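Local coordinates for protein titin (Homo sapiens, PDB 5JDJ) that forms part of titin, the giant muscle protein, as an immunoglobulin-like I-band domain that probably serves as one link in its elastic chain, at residues S72-F77 and S85-V90; H7-M12 and E26-H31. All coordinates share one frame; numbering follows the deposited sequence.

Both contacts belong to one immunoglobulin I-set sandwich, one to each sheet. Contact 1 is the hairpin pairing of strands 73-79 and 82-90; contact 2 joins the edge strand 8-10 to strand 23-29 in the facing sheet. Their centres are 16 Å apart, and side chains of contact 2 reach the backbone and side chains of contact 1. The M12 CE methyl of contact 2 reaches the Y75 O of contact 1 at 3.1 Å, while F77 CE2 lies 3.6 Å from V29 CG1 across the interior. A bound calcium ion lies toward the contact 2 end, about 5 Å from the side chain of I8 and about 10 Å from that of T76.

Contact 1: residues S72-F77 and S85-V90; sequences SAEYTF and SATLTV
Y75 and A86 form a hydrogen-bonded pair in the antiparallel hairpin that makes up the F and G strands of an immunoglobulin fold. Y75 N gives a bond of 2.8 Å to A86 O, and A86 N returns one to Y75 O. The next such pair is A73 with L88. There the bond from L88 N to A73 O is the straighter one (163°), whereas A73 N meets L88 O at a bent 137°, close to where the strand begins.

The Y75 side chain can be followed into the sandwich. Its CB lies 4.1 Å from A86 O, to the side of it. With CG anti to the carbonyl carbon (chi1 -70°), the ring turns along the hairpin toward L88, and the two side chains run side by side in the same direction. CD2 passes L88 CB, CE2 comes nearer to it at 3.8 Å, and CE2 also reaches the CD2 methyl of L88. The L88 methylene approaches the ring obliquely. At the tip, OH bonds to the backbone O of D71, four residues earlier, which makes this the tyrosine corner known from Greek-key beta proteins and fixes the ring's end. F25, L62 and I64 of the other sheet pack against the ring.

The other face carries E74, T76, S85 and T87. The extended E74 chain leans along S85, with OE2 3.5 Å from S85 CB. Further along, the hydroxyls T76 OG1 and S85 OG are hydrogen-bonded to each other at 2.7 Å. At the opposite end S72 precedes the strand, and its side chain takes over the pairing: OG sits beside its own backbone N and accepts a nearly straight bond from V90 N at 2.7 Å, with V90 CB only 3.3 Å from the same oxygen.

Contact 2: residues H7-M12 and E26-H31; sequences HITKTM and ECEVSH
The imidazole of H7 rests with one face on S30, whose CB sits 3.7 Å from the ring centroid and 20° off the normal, a CH-pi contact displaced toward CE1. The ring lies there because CG falls between the backbone N and the carbonyl carbon (chi1 60°). Its ND1 is hydrogen-bonded to T5 O. S30 OG accepts H7 N at 3.0 Å and also shares a hydrogen bond of 2.6 Å with H31 ND1, so one hydroxyl links the backbone of H7 to the ring of H31.

Further along, E28 O takes two N-H groups from the same face of its carbonyl plane: T9 N at 2.8 Å and K10 N, higher above the plane, at 3.2 Å. E28 N pays back to K10 O. Beside this, the K10 chain crosses that of E28 at a slant, with CD 3.6 Å from OE2, but the bend at chi4 (-57°) carries NZ away to a water that accepts from NZ and donates to E26 O. A second water joins E28 OE1 to T9 OG1. Two residues facing one makes this a classic beta bulge, set where the short A strand runs along strand B at the edge of the immunoglobulin sandwich.

Contact 1: residues S72-F77 and S85-V90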
ATOM      1  N   SER A  72      17.387  10.994  -5.932  1.00 29.68           N
ATOM      2  CA  SER A  72      16.990  12.067  -6.835  1.00 29.27           C
ATOM      3  C   SER A  72      16.735  11.500  -8.221  1.00 33.15           C
ATOM      4  O   SER A  72      17.635  10.929  -8.848  1.00 33.15           O
ATOM      5  CB  SER A  72      18.061  13.162  -6.884  1.00 32.08           C
ATOM      6  OG  SER A  72      18.072  13.931  -5.691  1.00 33.40           O
ATOM      7  N   ALA A  73      15.498  11.646  -8.690  1.00 27.47           N
ATOM      8  CA  ALA A  73      15.086  11.091  -9.974  1.00 28.98           C
ATOM      9  C   ALA A  73      13.707  11.586 -10.344  1.00 26.55           C
ATOM     10  O   ALA A  73      13.065  12.296  -9.574  1.00 23.83           O
ATOM     11  CB  ALA A  73      15.088   9.573  -9.930  1.00 28.80           C
ATOM     12  N   GLU A  74      13.246  11.195 -11.524  1.00 27.00           N
ATOM     13  CA  GLU A  74      11.851  11.395 -11.866  1.00 20.27           C
ATOM     14  C   GLU A  74      11.076  10.148 -11.499  1.00 23.48           C
ATOM     15  O   GLU A  74      11.418   9.042 -11.923  1.00 24.23           O
ATOM     16  CB  GLU A  74      11.682  11.707 -13.349  1.00 28.10           C
ATOM     17  CG  GLU A  74      10.286  12.201 -13.682  1.00 26.54           C
ATOM     18  CD  GLU A  74      10.132  12.553 -15.144  1.00 37.51           C
ATOM     19  OE1 GLU A  74      10.610  11.772 -15.993  1.00 36.24           O
ATOM     20  OE2 GLU A  74       9.536  13.612 -15.442  1.00 43.58           O
ATOM     21  N   TYR A  75      10.042  10.326 -10.692  1.00 21.76           N
ATOM     22  CA  TYR A  75       9.200   9.212 -10.301  1.00 22.20           C
ATOM     23  C   TYR A  75       7.901   9.279 -11.062  1.00 21.24           C
ATOM     24  O   TYR A  75       7.423  10.362 -11.407  1.00 21.58           O
ATOM     25  CB  TYR A  75       8.960   9.213  -8.790  1.00 19.09           C
ATOM     26  CG  TYR A  75      10.213   8.848  -8.047  1.00 20.25           C
ATOM     27  CD1 TYR A  75      10.478   7.532  -7.713  1.00 21.62           C
ATOM     28  CD2 TYR A  75      11.164   9.812  -7.735  1.00 22.58           C
ATOM     29  CE1 TYR A  75      11.638   7.187  -7.058  1.00 21.20           C
ATOM     30  CE2 TYR A  75      12.327   9.479  -7.073  1.00 25.59           C
ATOM     31  CZ  TYR A  75      12.558   8.165  -6.740  1.00 22.68           C
ATOM     32  OH  TYR A  75      13.716   7.820  -6.083  1.00 23.36           O
ATOM     33  N   THR A  76       7.339   8.115 -11.342  1.00 17.53           N
ATOM     34  CA  THR A  76       6.144   8.042 -12.161  1.00 17.81           C
ATOM     35  C   THR A  76       5.137   7.105 -11.529  1.00 18.03           C
ATOM     36  O   THR A  76       5.487   5.996 -11.116  1.00 17.89           O
ATOM     37  CB  THR A  76       6.473   7.556 -13.590  1.00 18.76           C
ATOM     38  OG1 THR A  76       7.454   8.419 -14.184  1.00 19.38           O
ATOM     39  CG2 THR A  76       5.225   7.530 -14.455  1.00 17.94           C
ATOM     40  N   PHE A  77       3.891   7.556 -11.428  1.00 13.29           N
ATOM     41  CA  PHE A  77       2.809   6.657 -11.092  1.00 15.39           C
ATOM     42  C   PHE A  77       2.162   6.206 -12.385  1.00 17.73           C
ATOM     43  O   PHE A  77       1.856   7.025 -13.265  1.00 15.24           O
ATOM     44  CB  PHE A  77       1.770   7.308 -10.169  1.00 19.38           C
ATOM     45  CG  PHE A  77       0.624   6.396  -9.829  1.00 14.60           C
ATOM     46  CD1 PHE A  77       0.762   5.418  -8.848  1.00 12.59           C
ATOM     47  CD2 PHE A  77      -0.576   6.473 -10.524  1.00 18.35           C
ATOM     48  CE1 PHE A  77      -0.276   4.566  -8.544  1.00 13.98           C
ATOM     49  CE2 PHE A  77      -1.631   5.610 -10.219  1.00 16.95           C
ATOM     50  CZ  PHE A  77      -1.473   4.652  -9.220  1.00 15.25           C
ATOM     51  N   SER A  85       4.227  12.031 -13.876  1.00 20.63           N
ATOM     52  CA  SER A  85       5.607  12.082 -13.395  1.00 18.73           C
ATOM     53  C   SER A  85       5.904  13.364 -12.639  1.00 25.16           C
ATOM     54  O   SER A  85       5.337  14.417 -12.924  1.00 18.26           O
ATOM     55  CB  SER A  85       6.589  11.934 -14.553  1.00 20.34           C
ATOM     56  OG  SER A  85       6.379  10.708 -15.223  1.00 24.34           O
ATOM     57  N   ALA A  86       6.790  13.254 -11.658  1.00 19.95           N
ATOM     58  CA  ALA A  86       7.209  14.397 -10.867  1.00 23.19           C
ATOM     59  C   ALA A  86       8.603  14.089 -10.386  1.00 23.17           C
ATOM     60  O   ALA A  86       9.032  12.936 -10.429  1.00 23.53           O
ATOM     61  CB  ALA A  86       6.264  14.651  -9.706  1.00 20.92           C
ATOM     62  N   THR A  87       9.312  15.116  -9.946  1.00 21.58           N
ATOM     63  CA  THR A  87      10.730  14.978  -9.678  1.00 23.13           C
ATOM     64  C   THR A  87      11.002  15.082  -8.197  1.00 21.82           C
ATOM     65  O   THR A  87      10.423  15.924  -7.511  1.00 26.29           O
ATOM     66  CB  THR A  87      11.538  16.052 -10.434  1.00 22.01           C
ATOM     67  OG1 THR A  87      11.557  15.721 -11.827  1.00 32.11           O
ATOM     68  CG2 THR A  87      12.961  16.109  -9.935  1.00 28.96           C
ATOM     69  N   LEU A  88      11.867  14.204  -7.702  1.00 20.90           N
ATOM     70  CA  LEU A  88      12.406  14.350  -6.361  1.00 22.33           C
ATOM     71  C   LEU A  88      13.820  14.884  -6.464  1.00 21.81           C
ATOM     72  O   LEU A  88      14.658  14.305  -7.142  1.00 25.11           O
ATOM     73  CB  LEU A  88      12.407  13.023  -5.597  1.00 26.14           C
ATOM     74  CG  LEU A  88      13.271  13.020  -4.322  1.00 23.47           C
ATOM     75  CD1 LEU A  88      12.779  14.009  -3.274  1.00 26.55           C
ATOM     76  CD2 LEU A  88      13.390  11.622  -3.731  1.00 27.05           C
ATOM     77  N   THR A  89      14.068  16.000  -5.793  1.00 30.78           N
ATOM     78  CA  THR A  89      15.398  16.578  -5.731  1.00 32.30           C
ATOM     79  C   THR A  89      15.879  16.496  -4.293  1.00 32.81           C
ATOM     80  O   THR A  89      15.354  17.191  -3.423  1.00 34.64           O
ATOM     81  CB  THR A  89      15.411  18.044  -6.201  1.00 30.83           C
ATOM     82  OG1 THR A  89      15.057  18.104  -7.587  1.00 37.48           O
ATOM     83  CG2 THR A  89      16.795  18.652  -6.015  1.00 32.48           C
ATOM     84  N   VAL A  90      16.858  15.632  -4.039  1.00 32.65           N
ATOM     85  CA  VAL A  90      17.415  15.500  -2.695  1.00 35.92           C
ATOM     86  C   VAL A  90      18.551  16.497  -2.485  1.00 44.56           C
ATOM     87  O   VAL A  90      19.604  16.393  -3.112  1.00 41.79           O
ATOM     88  CB  VAL A  90      17.921  14.076  -2.429  1.00 39.49           C
ATOM     89  CG1 VAL A  90      18.572  13.988  -1.051  1.00 41.75           C
ATOM     90  CG2 VAL A  90      16.770  13.083  -2.540  1.00 37.61           C
TER

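Contact 2: residues H7-M12 and E26-H31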
ATOM      1  N   HIS A   7      -8.471   6.109 -14.965  1.00 12.73           N
ATOM      2  CA  HIS A   7      -7.584   7.222 -15.293  1.00 15.74           C
ATOM      3  C   HIS A   7      -7.135   7.975 -14.051  1.00 15.17           C
ATOM      4  O   HIS A   7      -7.734   7.855 -12.978  1.00 12.27           O
ATOM      5  CB  HIS A   7      -8.262   8.188 -16.282  1.00 17.05           C
ATOM      6  CG  HIS A   7      -9.534   8.790 -15.775  1.00 16.23           C
ATOM      7  ND1 HIS A   7     -10.738   8.121 -15.806  1.00 18.22           N
ATOM      8  CD2 HIS A   7      -9.792  10.000 -15.224  1.00 18.19           C
ATOM      9  CE1 HIS A   7     -11.682   8.889 -15.294  1.00 20.25           C
ATOM     10  NE2 HIS A   7     -11.133  10.035 -14.928  1.00 18.25           N
ATOM     11  N   ILE A   8      -6.056   8.735 -14.205  1.00 13.45           N
ATOM     12  CA  ILE A   8      -5.539   9.529 -13.110  1.00 14.21           C
ATOM     13  C   ILE A   8      -6.428  10.761 -12.946  1.00 14.86           C
ATOM     14  O   ILE A   8      -6.771  11.438 -13.930  1.00 16.17           O
ATOM     15  CB  ILE A   8      -4.064   9.913 -13.341  1.00 17.02           C
ATOM     16  CG1 ILE A   8      -3.194   8.647 -13.267  1.00 18.02           C
ATOM     17  CG2 ILE A   8      -3.594  10.939 -12.306  1.00 16.17           C
ATOM     18  CD1 ILE A   8      -1.746   8.836 -13.732  1.00 22.42           C
ATOM     19  N   THR A   9      -6.823  11.039 -11.707  1.00 13.18           N
ATOM     20  CA  THR A   9      -7.708  12.172 -11.436  1.00 12.96           C
ATOM     21  C   THR A   9      -7.035  13.324 -10.678  1.00 13.99           C
ATOM     22  O   THR A   9      -7.588  14.420 -10.592  1.00 13.64           O
ATOM     23  CB  THR A   9      -8.942  11.734 -10.647  1.00 12.57           C
ATOM     24  OG1 THR A   9      -8.538  11.074  -9.435  1.00 14.28           O
ATOM     25  CG2 THR A   9      -9.800  10.789 -11.496  1.00 14.38           C
ATOM     26  N   LYS A  10      -5.847  13.086 -10.134  1.00 12.05           N
ATOM     27  CA  LYS A  10      -5.132  14.146  -9.420  1.00 13.54           C
ATOM     28  C   LYS A  10      -3.642  13.842  -9.464  1.00 16.56           C
ATOM     29  O   LYS A  10      -3.223  12.746  -9.128  1.00 15.89           O
ATOM     30  CB  LYS A  10      -5.626  14.270  -7.968  1.00 14.51           C
ATOM     31  CG  LYS A  10      -5.077  15.496  -7.223  1.00 19.14           C
ATOM     32  CD  LYS A  10      -5.718  15.647  -5.826  1.00 15.19           C
ATOM     33  CE  LYS A  10      -5.298  16.952  -5.140  1.00 24.35           C
ATOM     34  NZ  LYS A  10      -3.809  17.072  -5.000  1.00 25.82           N
ATOM     35  N   THR A  11      -2.836  14.797  -9.910  1.00 10.59           N
ATOM     36  CA  THR A  11      -1.420  14.536 -10.102  1.00 11.32           C
ATOM     37  C   THR A  11      -0.667  14.582  -8.769  1.00 13.43           C
ATOM     38  O   THR A  11      -1.214  14.999  -7.743  1.00 18.17           O
ATOM     39  CB  THR A  11      -0.800  15.552 -11.087  1.00 12.86           C
ATOM     40  OG1 THR A  11       0.505  15.135 -11.475  1.00 17.56           O
ATOM     41  CG2 THR A  11      -0.742  16.925 -10.444  1.00 17.05           C
ATOM     42  N   MET A  12       0.576  14.120  -8.792  1.00 16.06           N
ATOM     43  CA  MET A  12       1.496  14.339  -7.686  1.00 18.20           C
ATOM     44  C   MET A  12       2.376  15.543  -7.984  1.00 17.26           C
ATOM     45  O   MET A  12       2.368  16.065  -9.101  1.00 19.23           O
ATOM     46  CB  MET A  12       2.357  13.097  -7.429  1.00 14.43           C
ATOM     47  CG  MET A  12       3.280  12.737  -8.561  1.00 19.78           C
ATOM     48  SD  MET A  12       3.559  10.952  -8.597  1.00 25.75           S
ATOM     49  CE  MET A  12       4.805  10.794  -9.852  1.00 18.31           C
ATOM     50  N   GLU A  26       1.871  11.752  -3.849  1.00 14.16           N
ATOM     51  CA  GLU A  26       0.493  11.282  -3.760  1.00 14.21           C
ATOM     52  C   GLU A  26      -0.271  11.645  -5.014  1.00 17.05           C
ATOM     53  O   GLU A  26      -0.236  12.791  -5.458  1.00 15.75           O
ATOM     54  CB  GLU A  26      -0.247  11.888  -2.558  1.00 18.12           C
ATOM     55  CG  GLU A  26       0.377  11.610  -1.213  1.00 21.02           C
ATOM     56  CD  GLU A  26       1.446  12.625  -0.839  1.00 27.10           C
ATOM     57  OE1 GLU A  26       1.271  13.821  -1.157  1.00 30.04           O
ATOM     58  OE2 GLU A  26       2.462  12.224  -0.230  1.00 27.18           O
ATOM     59  N   CYS A  27      -0.966  10.670  -5.576  1.00 14.37           N
ATOM     60  CA  CYS A  27      -1.902  10.990  -6.634  0.53 13.95           C
ATOM     61  C   CYS A  27      -3.247  10.344  -6.346  1.00 14.68           C
ATOM     62  O   CYS A  27      -3.416   9.650  -5.334  1.00 16.78           O
ATOM     63  CB  CYS A  27      -1.355  10.543  -7.977  0.53 14.82           C
ATOM     64  SG  CYS A  27      -0.995   8.803  -8.018  0.53 12.49           S
ATOM     65  N   GLU A  28      -4.221  10.626  -7.194  1.00 12.42           N
ATOM     66  CA  GLU A  28      -5.520  10.006  -7.046  1.00 10.67           C
ATOM     67  C   GLU A  28      -5.960   9.426  -8.380  1.00 12.11           C
ATOM     68  O   GLU A  28      -5.604   9.945  -9.450  1.00 10.47           O
ATOM     69  CB  GLU A  28      -6.548  10.995  -6.519  1.00 14.34           C
ATOM     70  CG  GLU A  28      -6.172  11.582  -5.176  1.00 19.68           C
ATOM     71  CD  GLU A  28      -7.255  12.471  -4.607  1.00 26.00           C
ATOM     72  OE1 GLU A  28      -8.368  12.498  -5.186  1.00 24.65           O
ATOM     73  OE2 GLU A  28      -6.988  13.138  -3.581  1.00 28.73           O
ATOM     74  N   VAL A  29      -6.702   8.334  -8.312  1.00 14.10           N
ATOM     75  CA  VAL A  29      -7.220   7.706  -9.516  1.00 11.11           C
ATOM     76  C   VAL A  29      -8.730   7.702  -9.460  1.00 13.61           C
ATOM     77  O   VAL A  29      -9.342   8.021  -8.441  1.00 12.89           O
ATOM     78  CB  VAL A  29      -6.720   6.259  -9.701  1.00 13.04           C
ATOM     79  CG1 VAL A  29      -5.209   6.232  -9.951  1.00 15.76           C
ATOM     80  CG2 VAL A  29      -7.123   5.410  -8.497  1.00 10.63           C
ATOM     81  N   SER A  30      -9.326   7.283 -10.561  1.00  8.79           N
ATOM     82  CA  SER A  30     -10.756   7.430 -10.757  1.00 10.62           C
ATOM     83  C   SER A  30     -11.573   6.371 -10.032  1.00 12.75           C
ATOM     84  O   SER A  30     -12.751   6.577  -9.759  1.00 11.13           O
ATOM     85  CB  SER A  30     -11.057   7.355 -12.246  1.00 11.53           C
ATOM     86  OG  SER A  30     -10.471   6.181 -12.789  1.00 11.55           O
ATOM     87  N   HIS A  31     -10.953   5.227  -9.752  1.00 12.06           N
ATOM     88  CA  HIS A  31     -11.679   4.094  -9.199  1.00 13.85           C
ATOM     89  C   HIS A  31     -11.034   3.513  -7.962  1.00 12.50           C
ATOM     90  O   HIS A  31      -9.844   3.661  -7.748  1.00 15.15           O
ATOM     91  CB  HIS A  31     -11.802   3.000 -10.253  1.00 12.42           C
ATOM     92  CG  HIS A  31     -12.615   3.408 -11.432  1.00 14.33           C
ATOM     93  ND1 HIS A  31     -12.130   4.234 -12.423  1.00 15.96           N
ATOM     94  CD2 HIS A  31     -13.905   3.151 -11.751  1.00 17.62           C
ATOM     95  CE1 HIS A  31     -13.080   4.442 -13.320  1.00 15.54           C
ATOM     96  NE2 HIS A  31     -14.168   3.801 -12.933  1.00 19.29           N
TER
HETATM   97  O   HOH W   1      -9.689  12.497  -7.434  1.00 24.59           O
HETATM   98  O   HOH W   2      -2.149  14.686  -4.752  1.00 32.07           O